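Catalase (Bacillus pumilus, PDB 4QOL) catalyses the breakdown of hydrogen peroxide to water and oxygen at a buried heme and also shows peroxidase-like reactivity toward phenolic substrates. Local coordinates at residues A[141-144]-A[145-148]; A[306-309]-A[310-314]; A[339-342]-A[343-347]. All coordinates share one frame; numbering follows the deposited sequence.

In the fold
Along the chain the three contacts follow in series: interaction 1 on helix 143-150, interaction 2 on helix 307-312 and interaction 3 on helix 331-348, all within the catalase fold. Interactions 1 and 3 lie on opposite sides of one heme, their centres 17 Å apart; Phe143 packs over pyrrole ring B on one face while Tyr340 binds the iron from the other. Interactions 2 and 3 have centres 16 Å apart and touch, because Arg347 donates to the carbonyls of Glu312 and Ala314. Interactions 1 and 2, about 15 Å apart at their nearest atoms, do not meet. Helices 143-150 and 331-348 join heme contact to tetramer packing; helix 307-312 is linked to the heme through Arg347.

Interaction 1 of 3, residues A[141-144]-A[145-148]; sequences LKFP and DMVH. With HEM (protoporphyrin IX containing Fe), chain E.
The amides of Met146, Val147 and His148 turn back to the carbonyls of Lys142, Phe143 and Pro144, a run of three i to i+4 bonds along helix 143-150; the middle one, Val147 N to Phe143 O, measures 2.9 Å and is nearly straight at 173°. On the heme side of this turn, Phe143 is the central group. Its CG stands trans to the backbone nitrogen (chi1 -170°), which carries the ring away from the helix axis and over pyrrole ring B. Heme C2B lies 3.3 Å above one ring face, nearer the rim than the centre. Val147 approaches the opposite face, where its CG2 makes a CH-pi contact 3.6 Å from the ring centroid. Met146 bends at its last torsion, and its CE meets Phe143 CE1 at 3.8 Å, approaching obliquely. Replacing Phe143 by an alanine would probably open a gap between pyrrole ring B and Val147 CG2, the methyl losing the ring face it rests on. Lys142 curls through two bends to bring NZ within 3.3 Å of Asp145 OD2, a weak hydrogen bond within a salt bridge. Stronger partners lie across the interfaces: Lys142 NZ also reaches Gln21 of the second subunit and Glu385 of the third subunit, a salt bridge, and Asp145 pairs with Lys42 of the second subunit. The His148 ring lies over Pro144 O, which sits 2.9 Å above its plane, while His148 NE2 is bonded to Glu49 of the second subunit. The chemistry therefore divides this turn in two: Phe143 packs on the heme face opposite Tyr340, backed by Val147 and flanked by Met146, and the buried charges of Lys142 and Asp145 are probably compensated largely by other subunits.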
loop_
_atom_site.group_PDB
_atom_site.type_symbol
_atom_site.label_atom_id
_atom_site.label_comp_id
_atom_site.label_asym_id
_atom_site.label_seq_id
_atom_site.Cartn_x
_atom_site.Cartn_y
_atom_site.Cartn_z
ATOM N N LEU A 141 0.910 -26.132 -5.954
ATOM C CA LEU A 141 2.238 -25.844 -5.507
ATOM C C LEU A 141 3.113 -25.527 -6.715
ATOM O O LEU A 141 4.108 -24.816 -6.580
ATOM C CB LEU A 141 2.845 -26.989 -4.683
ATOM C CG LEU A 141 4.172 -26.762 -4.005
ATOM C CD1 LEU A 141 4.160 -25.614 -3.032
ATOM C CD2 LEU A 141 4.541 -28.034 -3.237
ATOM N N LYS A 142 2.765 -26.068 -7.913
ATOM C CA LYS A 142 3.583 -25.813 -9.095
ATOM C C LYS A 142 3.224 -24.551 -9.849
ATOM O O LYS A 142 3.916 -24.198 -10.798
ATOM C CB LYS A 142 3.445 -26.957 -10.097
ATOM C CG LYS A 142 3.870 -28.323 -9.575
ATOM C CD LYS A 142 5.184 -28.268 -8.836
ATOM C CE LYS A 142 6.333 -27.763 -9.611
ATOM N NZ LYS A 142 7.616 -27.842 -8.894
ATOM N N PHE A 143 2.152 -23.853 -9.482
ATOM C CA PHE A 143 1.668 -22.795 -10.301
ATOM C C PHE A 143 2.676 -21.663 -10.455
ATOM O O PHE A 143 2.886 -21.205 -11.572
ATOM C CB PHE A 143 0.341 -22.216 -9.837
ATOM C CG PHE A 143 -0.282 -21.254 -10.842
ATOM C CD1 PHE A 143 -0.852 -21.755 -12.001
ATOM C CD2 PHE A 143 -0.410 -19.925 -10.567
ATOM C CE1 PHE A 143 -1.514 -20.900 -12.851
ATOM C CE2 PHE A 143 -1.082 -19.082 -11.408
ATOM C CZ PHE A 143 -1.589 -19.541 -12.561
ATOM N N PRO A 144 3.365 -21.205 -9.381
ATOM C CA PRO A 144 4.313 -20.104 -9.601
ATOM C C PRO A 144 5.486 -20.532 -10.527
ATOM O O PRO A 144 5.987 -19.757 -11.307
ATOM C CB PRO A 144 4.843 -19.823 -8.189
ATOM C CG PRO A 144 3.622 -20.209 -7.283
ATOM C CD PRO A 144 3.117 -21.419 -7.942
ATOM N N ASP A 145 5.866 -21.807 -10.428
ATOM C CA ASP A 145 6.904 -22.349 -11.275
ATOM C C ASP A 145 6.436 -22.363 -12.760
ATOM O O ASP A 145 7.208 -21.914 -13.673
ATOM C CB ASP A 145 7.254 -23.794 -10.878
ATOM C CG ASP A 145 7.860 -23.881 -9.478
ATOM O OD1 ASP A 145 8.874 -23.190 -9.253
ATOM O OD2 ASP A 145 7.183 -24.565 -8.635
ATOM N N MET A 146 5.233 -22.892 -12.998
ATOM C CA MET A 146 4.662 -22.912 -14.342
ATOM C C MET A 146 4.614 -21.506 -14.939
ATOM O O MET A 146 5.128 -21.251 -16.056
ATOM C CB MET A 146 3.302 -23.545 -14.324
ATOM C CG MET A 146 2.709 -23.744 -15.694
ATOM S SD MET A 146 0.900 -23.899 -15.575
ATOM C CE MET A 146 0.408 -22.229 -15.856
ATOM N N VAL A 147 4.014 -20.609 -14.182
ATOM C CA VAL A 147 3.892 -19.229 -14.606
ATOM C C VAL A 147 5.273 -18.570 -14.902
ATOM O O VAL A 147 5.457 -17.914 -15.925
ATOM C CB VAL A 147 3.076 -18.422 -13.655
ATOM C CG1 VAL A 147 3.076 -16.960 -14.055
ATOM C CG2 VAL A 147 1.634 -18.944 -13.686
ATOM N N HIS A 148 6.204 -18.721 -13.961
ATOM C CA HIS A 148 7.514 -18.122 -14.153
ATOM C C HIS A 148 8.204 -18.681 -15.419
ATOM O O HIS A 148 8.950 -17.909 -16.085
ATOM C CB HIS A 148 8.390 -18.383 -12.949
ATOM C CG HIS A 148 8.058 -17.575 -11.722
ATOM N ND1 HIS A 148 8.802 -17.653 -10.584
ATOM C CD2 HIS A 148 7.048 -16.707 -11.455
ATOM C CE1 HIS A 148 8.323 -16.799 -9.687
ATOM N NE2 HIS A 148 7.272 -16.218 -10.203
HETATM C CHA HEM E . -6.605 -14.947 -12.625
HETATM C CHB HEM E . -4.052 -17.800 -9.645
HETATM C CHC HEM E . -5.433 -21.735 -12.366
HETATM C CHD HEM E . -8.482 -18.844 -14.778
HETATM C C1A HEM E . -5.767 -15.385 -11.611
HETATM C C2A HEM E . -5.094 -14.546 -10.666
HETATM C C3A HEM E . -4.382 -15.350 -9.830
HETATM C C4A HEM E . -4.613 -16.674 -10.247
HETATM C CMA HEM E . -3.559 -15.050 -8.611
HETATM C CAA HEM E . -5.227 -13.058 -10.615
HETATM C CBA HEM E . -6.655 -12.780 -10.101
HETATM C CGA HEM E . -6.877 -11.342 -9.819
HETATM O O1A HEM E . -8.052 -10.956 -9.645
HETATM O O2A HEM E . -5.919 -10.552 -9.653
HETATM C C1B HEM E . -4.224 -19.105 -10.186
HETATM C C2B HEM E . -3.596 -20.252 -9.606
HETATM C C3B HEM E . -3.948 -21.347 -10.352
HETATM C C4B HEM E . -4.869 -20.878 -11.398
HETATM C CMB HEM E . -2.714 -20.218 -8.384
HETATM C CAB HEM E . -3.602 -22.757 -10.161
HETATM C CBB HEM E . -3.089 -23.148 -8.992
HETATM C C1C HEM E . -6.399 -21.278 -13.262
HETATM C C2C HEM E . -7.263 -22.108 -13.940
HETATM C C3C HEM E . -8.101 -21.294 -14.637
HETATM C C4C HEM E . -7.809 -19.946 -14.326
HETATM C CMC HEM E . -7.164 -23.619 -13.951
HETATM C CAC HEM E . -9.228 -21.720 -15.397
HETATM C CBC HEM E . -9.794 -22.865 -15.056
HETATM C C1D HEM E . -8.172 -17.545 -14.347
HETATM C C2D HEM E . -8.849 -16.377 -14.911
HETATM C C3D HEM E . -8.325 -15.281 -14.353
HETATM C C4D HEM E . -7.324 -15.792 -13.422
HETATM C CMD HEM E . -9.918 -16.480 -15.958
HETATM C CAD HEM E . -8.703 -13.841 -14.595
HETATM C CBD HEM E . -9.965 -13.579 -13.743
HETATM C CGD HEM E . -10.322 -12.152 -14.044
HETATM O O1D HEM E . -10.966 -11.944 -15.065
HETATM O O2D HEM E . -9.979 -11.206 -13.285
HETATM N NA HEM E . -5.486 -16.725 -11.326
HETATM N NB HEM E . -4.952 -19.548 -11.228
HETATM N NC HEM E . -6.778 -19.965 -13.436
HETATM N ND HEM E . -7.265 -17.165 -13.454
HETATM FE FE HEM E . -6.155 -18.313 -12.389
#

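Interaction 2 of 3, residues A[306-309]-A[310-314]; sequences NFFA and ETEQA
Phe307 and Thr311 meet because the phenylalanine CG is trans to its backbone nitrogen (chi1 -177°), which turns the ring along the helix, while the same relation at Thr311 sends CG2 toward that ring. Thr311 CB then stands almost over the ring centre, 4.0 Å from the Phe307 centroid, in a CH-pi contact only 12° off the ring normal. Glu310 uses a different first torsion, with CG beside the nitrogen, and an otherwise extended chain carries its carboxylate back to the start of the helix. There OE2 accepts from Asn306 N at 2.9 Å, the donor coming from above the carboxylate plane. Asn306 is the N-cap: its OD1 accepts from Ala309 N at 2.9 Å, in the plane of the side-chain carbonyl. The two bonds resemble a capping box, but the acid sits one residue beyond the capped amide, so the definition is not met. The helix is wide from its start: Phe307 O receives Glu312 N at 2.9 Å, an i to i+5 pi-type bond, together with a weaker bond from Thr311 N. From just beyond the helix, Gln313 NE2 reaches back to Ala309 O at 3.1 Å in a nearly straight bond (168°), with the acceptor in the amide plane. The same NE2 also donates to Thr374 O of the fourth subunit, and Gln313 CD packs obliquely against Phe308 CE2 at 3.8 Å. Outside the turn, Glu310 OE1 bonds Tyr64 and Glu312 forms a salt bridge with Lys102. Thus side chains help to close this short helix: Asn306 and Glu310 satisfy amides at its start, and Gln313 engages a carbonyl in its middle. The carbonyls of Glu312 and, just past the helix, Ala314 accept from Arg347, which holds a heme propionate.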
loop_
_atom_site.group_PDB
_atom_site.type_symbol
_atom_site.label_atom_id
_atom_site.label_comp_id
_atom_site.label_asym_id
_atom_site.label_seq_id
_atom_site.Cartn_x
_atom_site.Cartn_y
_atom_site.Cartn_z
ATOM N N ASN A 306 -17.276 2.182 -16.997
ATOM C CA ASN A 306 -15.883 2.652 -16.811
ATOM C C ASN A 306 -14.981 1.413 -16.707
ATOM O O ASN A 306 -15.210 0.511 -15.900
ATOM C CB ASN A 306 -15.739 3.510 -15.568
ATOM C CG ASN A 306 -14.321 4.004 -15.371
ATOM O OD1 ASN A 306 -13.513 3.393 -14.650
ATOM N ND2 ASN A 306 -14.023 5.173 -15.952
ATOM N N PHE A 307 -14.013 1.336 -17.586
ATOM C CA PHE A 307 -13.225 0.103 -17.692
ATOM C C PHE A 307 -12.445 -0.147 -16.402
ATOM O O PHE A 307 -12.387 -1.277 -15.878
ATOM C CB PHE A 307 -12.284 0.201 -18.901
ATOM C CG PHE A 307 -11.476 -1.051 -19.156
ATOM C CD1 PHE A 307 -10.283 -1.247 -18.532
ATOM C CD2 PHE A 307 -11.961 -2.022 -19.991
ATOM C CE1 PHE A 307 -9.571 -2.409 -18.730
ATOM C CE2 PHE A 307 -11.214 -3.130 -20.301
ATOM C CZ PHE A 307 -10.030 -3.347 -19.657
ATOM N N PHE A 308 -11.764 0.873 -15.905
ATOM C CA PHE A 308 -10.976 0.667 -14.670
ATOM C C PHE A 308 -11.874 0.191 -13.503
ATOM O O PHE A 308 -11.537 -0.759 -12.783
ATOM C CB PHE A 308 -10.227 1.940 -14.293
ATOM C CG PHE A 308 -9.458 1.849 -13.016
ATOM C CD1 PHE A 308 -8.164 1.390 -13.000
ATOM C CD2 PHE A 308 -10.068 2.141 -11.804
ATOM C CE1 PHE A 308 -7.489 1.262 -11.778
ATOM C CE2 PHE A 308 -9.368 2.056 -10.584
ATOM C CZ PHE A 308 -8.102 1.606 -10.560
ATOM N N ALA A 309 -12.935 0.938 -13.248
ATOM C CA ALA A 309 -13.670 0.770 -12.049
ATOM C C ALA A 309 -14.355 -0.598 -12.016
ATOM O O ALA A 309 -14.576 -1.159 -10.940
ATOM C CB ALA A 309 -14.711 1.904 -11.842
ATOM N N GLU A 310 -14.753 -1.083 -13.194
ATOM C CA GLU A 310 -15.558 -2.307 -13.330
ATOM C C GLU A 310 -14.739 -3.468 -13.848
ATOM O O GLU A 310 -14.666 -4.480 -13.192
ATOM C CB GLU A 310 -16.760 -2.018 -14.240
ATOM C CG GLU A 310 -17.711 -0.999 -13.614
ATOM C CD GLU A 310 -18.736 -0.498 -14.566
ATOM O OE1 GLU A 310 -19.577 -1.316 -14.936
ATOM O OE2 GLU A 310 -18.672 0.703 -14.967
ATOM N N THR A 311 -14.052 -3.322 -14.960
ATOM C CA THR A 311 -13.284 -4.454 -15.499
ATOM C C THR A 311 -11.932 -4.635 -14.781
ATOM O O THR A 311 -11.618 -5.743 -14.322
ATOM C CB THR A 311 -13.129 -4.359 -17.015
ATOM O OG1 THR A 311 -14.427 -4.267 -17.615
ATOM C CG2 THR A 311 -12.384 -5.510 -17.586
ATOM N N GLU A 312 -11.176 -3.547 -14.641
ATOM C CA GLU A 312 -9.858 -3.680 -14.043
ATOM C C GLU A 312 -9.989 -4.094 -12.582
ATOM O O GLU A 312 -9.227 -4.936 -12.126
ATOM C CB GLU A 312 -9.014 -2.442 -14.244
ATOM C CG GLU A 312 -7.603 -2.645 -13.739
ATOM C CD GLU A 312 -6.782 -3.642 -14.569
ATOM O OE1 GLU A 312 -5.813 -4.172 -14.022
ATOM O OE2 GLU A 312 -7.101 -3.846 -15.767
ATOM N N GLN A 313 -10.982 -3.561 -11.864
ATOM C CA GLN A 313 -11.107 -3.844 -10.429
ATOM C C GLN A 313 -11.995 -5.117 -10.119
ATOM O O GLN A 313 -12.134 -5.421 -8.986
ATOM C CB GLN A 313 -11.761 -2.672 -9.689
ATOM C CG GLN A 313 -10.839 -1.478 -9.462
ATOM C CD GLN A 313 -11.407 -0.438 -8.547
ATOM O OE1 GLN A 313 -10.714 0.029 -7.620
ATOM N NE2 GLN A 313 -12.626 -0.064 -8.782
ATOM N N ALA A 314 -12.564 -5.778 -11.121
ATOM C CA ALA A 314 -13.260 -7.006 -10.928
ATOM C C ALA A 314 -12.421 -8.066 -10.286
ATOM O O ALA A 314 -11.265 -8.336 -10.672
ATOM C CB ALA A 314 -13.894 -7.496 -12.201
#

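Interaction 3 of 3, residues A[339-342]-A[343-347]; sequences SYPD and TQRHR. With HEM (protoporphyrin IX containing Fe), chain E.
Gln344 lies alongside Tyr340, its NE2 near the plane of the tyrosine ring at one edge and 3.8 Å from Tyr340 CB. A bend at chi2 (148°) turns the Gln344 amide toward the heme, where NE2 donates to propionate oxygen O1A at 3.1 Å; it also donates to Phe316 O. The Tyr340 side chain instead leads away from the helix, and its OH binds the heme iron at 2.0 Å, while Arg336 one turn earlier hydrogen-bonds the same oxygen. This is the proximal tyrosine ligand characteristic of heme catalases. The bend at chi3 (67°) sets the Arg347 guanidinium edge-on to the propionate. NH2 reaches O1A at 2.6 Å and NE reaches O2A at 2.7 Å, a two-pronged grip that probably neutralises the carboxylate. On another side of the helix, Arg345, extended from CG to NE, lays its guanidinium over Pro341, whose CB lies 3.2 Å above the plane, offset toward the rim of that group. A water joins Arg345 NH1 to Asp342 OD1, while Asp342 OD2 pairs with Arg48 of the second subunit. Helix 331-348 thus brings the heme and the second subunit together: Ser339 and Thr343 bond Asp47 of the second subunit, Arg347 ties the helix to the end of helix 307-312, and Arg94 on strand 88-96 also hydrogen-bonds the heme.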
loop_
_atom_site.group_PDB
_atom_site.type_symbol
_atom_site.label_atom_id
_atom_site.label_comp_id
_atom_site.label_asym_id
_atom_site.label_seq_id
_atom_site.Cartn_x
_atom_site.Cartn_y
_atom_site.Cartn_z
ATOM N N SER A 339 -5.568 -18.474 -3.360
ATOM C CA SER A 339 -4.750 -17.522 -4.081
ATOM C C SER A 339 -5.557 -16.344 -4.598
ATOM O O SER A 339 -5.053 -15.215 -4.582
ATOM C CB SER A 339 -3.975 -18.254 -5.203
ATOM O OG SER A 339 -3.430 -17.325 -6.146
ATOM N N TYR A 340 -6.820 -16.519 -4.996
ATOM C CA TYR A 340 -7.518 -15.392 -5.593
ATOM C C TYR A 340 -7.848 -14.289 -4.610
ATOM O O TYR A 340 -7.483 -13.140 -4.824
ATOM C CB TYR A 340 -8.722 -15.848 -6.430
ATOM C CG TYR A 340 -8.448 -16.600 -7.656
ATOM C CD1 TYR A 340 -7.786 -17.827 -7.643
ATOM C CD2 TYR A 340 -8.717 -16.053 -8.904
ATOM C CE1 TYR A 340 -7.465 -18.516 -8.780
ATOM C CE2 TYR A 340 -8.479 -16.803 -10.080
ATOM C CZ TYR A 340 -7.888 -18.046 -9.992
ATOM O OH TYR A 340 -7.613 -18.783 -11.152
ATOM N N PRO A 341 -8.515 -14.597 -3.464
ATOM C CA PRO A 341 -8.814 -13.522 -2.503
ATOM C C PRO A 341 -7.548 -12.987 -1.872
ATOM O O PRO A 341 -7.450 -11.761 -1.683
ATOM C CB PRO A 341 -9.751 -14.199 -1.440
ATOM C CG PRO A 341 -10.277 -15.404 -2.154
ATOM C CD PRO A 341 -9.177 -15.865 -3.069
ATOM N N ASP A 342 -6.529 -13.821 -1.738
ATOM C CA ASP A 342 -5.187 -13.360 -1.340
ATOM C C ASP A 342 -4.624 -12.286 -2.220
ATOM O O ASP A 342 -4.245 -11.219 -1.776
ATOM C CB ASP A 342 -4.238 -14.550 -1.209
ATOM C CG ASP A 342 -2.949 -14.141 -0.645
ATOM O OD1 ASP A 342 -2.927 -13.562 0.504
ATOM O OD2 ASP A 342 -1.861 -14.294 -1.300
ATOM N N THR A 343 -4.560 -12.561 -3.529
ATOM C CA THR A 343 -3.949 -11.603 -4.449
ATOM C C THR A 343 -4.838 -10.339 -4.506
ATOM O O THR A 343 -4.324 -9.232 -4.685
ATOM C CB THR A 343 -3.701 -12.258 -5.838
ATOM O OG1 THR A 343 -2.775 -11.443 -6.569
ATOM C CG2 THR A 343 -4.941 -12.306 -6.701
ATOM N N GLN A 344 -6.153 -10.536 -4.423
ATOM C CA GLN A 344 -7.101 -9.433 -4.523
ATOM C C GLN A 344 -7.037 -8.431 -3.358
ATOM O O GLN A 344 -7.085 -7.209 -3.568
ATOM C CB GLN A 344 -8.522 -9.939 -4.704
ATOM C CG GLN A 344 -8.696 -10.524 -6.123
ATOM C CD GLN A 344 -9.651 -11.650 -6.239
ATOM O OE1 GLN A 344 -10.448 -11.929 -5.290
ATOM N NE2 GLN A 344 -9.655 -12.286 -7.380
ATOM N N ARG A 345 -6.761 -8.944 -2.176
ATOM C CA ARG A 345 -6.471 -8.062 -1.050
ATOM C C ARG A 345 -5.300 -7.114 -1.314
ATOM O O ARG A 345 -5.362 -5.969 -0.930
ATOM C CB ARG A 345 -6.382 -8.859 0.282
ATOM C CG ARG A 345 -7.661 -9.559 0.668
ATOM C CD ARG A 345 -7.455 -10.676 1.695
ATOM N NE ARG A 345 -8.664 -11.464 1.803
ATOM C CZ ARG A 345 -8.765 -12.784 1.726
ATOM N NH1 ARG A 345 -7.691 -13.561 1.679
ATOM N NH2 ARG A 345 -9.984 -13.347 1.784
ATOM N N HIS A 346 -4.241 -7.633 -1.897
ATOM C CA HIS A 346 -3.059 -6.870 -2.347
ATOM C C HIS A 346 -3.382 -5.954 -3.529
ATOM O O HIS A 346 -2.948 -4.741 -3.541
ATOM C CB HIS A 346 -1.925 -7.830 -2.707
ATOM C CG HIS A 346 -0.858 -7.258 -3.620
ATOM N ND1 HIS A 346 0.095 -6.357 -3.198
ATOM C CD2 HIS A 346 -0.615 -7.460 -4.927
ATOM C CE1 HIS A 346 0.897 -6.053 -4.197
ATOM N NE2 HIS A 346 0.494 -6.703 -5.262
ATOM N N ARG A 347 -3.994 -6.506 -4.586
ATOM C CA ARG A 347 -4.132 -5.780 -5.822
ATOM C C ARG A 347 -5.129 -4.603 -5.631
ATOM O O ARG A 347 -4.978 -3.530 -6.222
ATOM C CB ARG A 347 -4.637 -6.698 -6.912
ATOM C CG ARG A 347 -4.861 -6.075 -8.264
ATOM C CD ARG A 347 -5.036 -7.114 -9.375
ATOM N NE ARG A 347 -6.266 -7.939 -9.306
ATOM C CZ ARG A 347 -7.476 -7.534 -9.726
ATOM N NH1 ARG A 347 -7.622 -6.288 -10.231
ATOM N NH2 ARG A 347 -8.506 -8.386 -9.702
HETATM C CHA HEM E . -6.605 -14.947 -12.625
HETATM C CHB HEM E . -4.052 -17.800 -9.645
HETATM C CHC HEM E . -5.433 -21.735 -12.366
HETATM C CHD HEM E . -8.482 -18.844 -14.778
HETATM C C1A HEM E . -5.767 -15.385 -11.611
HETATM C C2A HEM E . -5.094 -14.546 -10.666
HETATM C C3A HEM E . -4.382 -15.350 -9.830
HETATM C C4A HEM E . -4.613 -16.674 -10.247
HETATM C CMA HEM E . -3.559 -15.050 -8.611
HETATM C CAA HEM E . -5.227 -13.058 -10.615
HETATM C CBA HEM E . -6.655 -12.780 -10.101
HETATM C CGA HEM E . -6.877 -11.342 -9.819
HETATM O O1A HEM E . -8.052 -10.956 -9.645
HETATM O O2A HEM E . -5.919 -10.552 -9.653
HETATM C C1B HEM E . -4.224 -19.105 -10.186
HETATM C C2B HEM E . -3.596 -20.252 -9.606
HETATM C C3B HEM E . -3.948 -21.347 -10.352
HETATM C C4B HEM E . -4.869 -20.878 -11.398
HETATM C CMB HEM E . -2.714 -20.218 -8.384
HETATM C CAB HEM E . -3.602 -22.757 -10.161
HETATM C CBB HEM E . -3.089 -23.148 -8.992
HETATM C C1C HEM E . -6.399 -21.278 -13.262
HETATM C C2C HEM E . -7.263 -22.108 -13.940
HETATM C C3C HEM E . -8.101 -21.294 -14.637
HETATM C C4C HEM E . -7.809 -19.946 -14.326
HETATM C CMC HEM E . -7.164 -23.619 -13.951
HETATM C CAC HEM E . -9.228 -21.720 -15.397
HETATM C CBC HEM E . -9.794 -22.865 -15.056
HETATM C C1D HEM E . -8.172 -17.545 -14.347
HETATM C C2D HEM E . -8.849 -16.377 -14.911
HETATM C C3D HEM E . -8.325 -15.281 -14.353
HETATM C C4D HEM E . -7.324 -15.792 -13.422
HETATM C CMD HEM E . -9.918 -16.480 -15.958
HETATM C CAD HEM E . -8.703 -13.841 -14.595
HETATM C CBD HEM E . -9.965 -13.579 -13.743
HETATM C CGD HEM E . -10.322 -12.152 -14.044
HETATM O O1D HEM E . -10.966 -11.944 -15.065
HETATM O O2D HEM E . -9.979 -11.206 -13.285
HETATM N NA HEM E . -5.486 -16.725 -11.326
HETATM N NB HEM E . -4.952 -19.548 -11.228
HETATM N NC HEM E . -6.778 -19.965 -13.436
HETATM N ND HEM E . -7.265 -17.165 -13.454
HETATM FE FE HEM E . -6.155 -18.313 -12.389
HETATM O O HOH W 1 -4.996 -13.025 2.315
#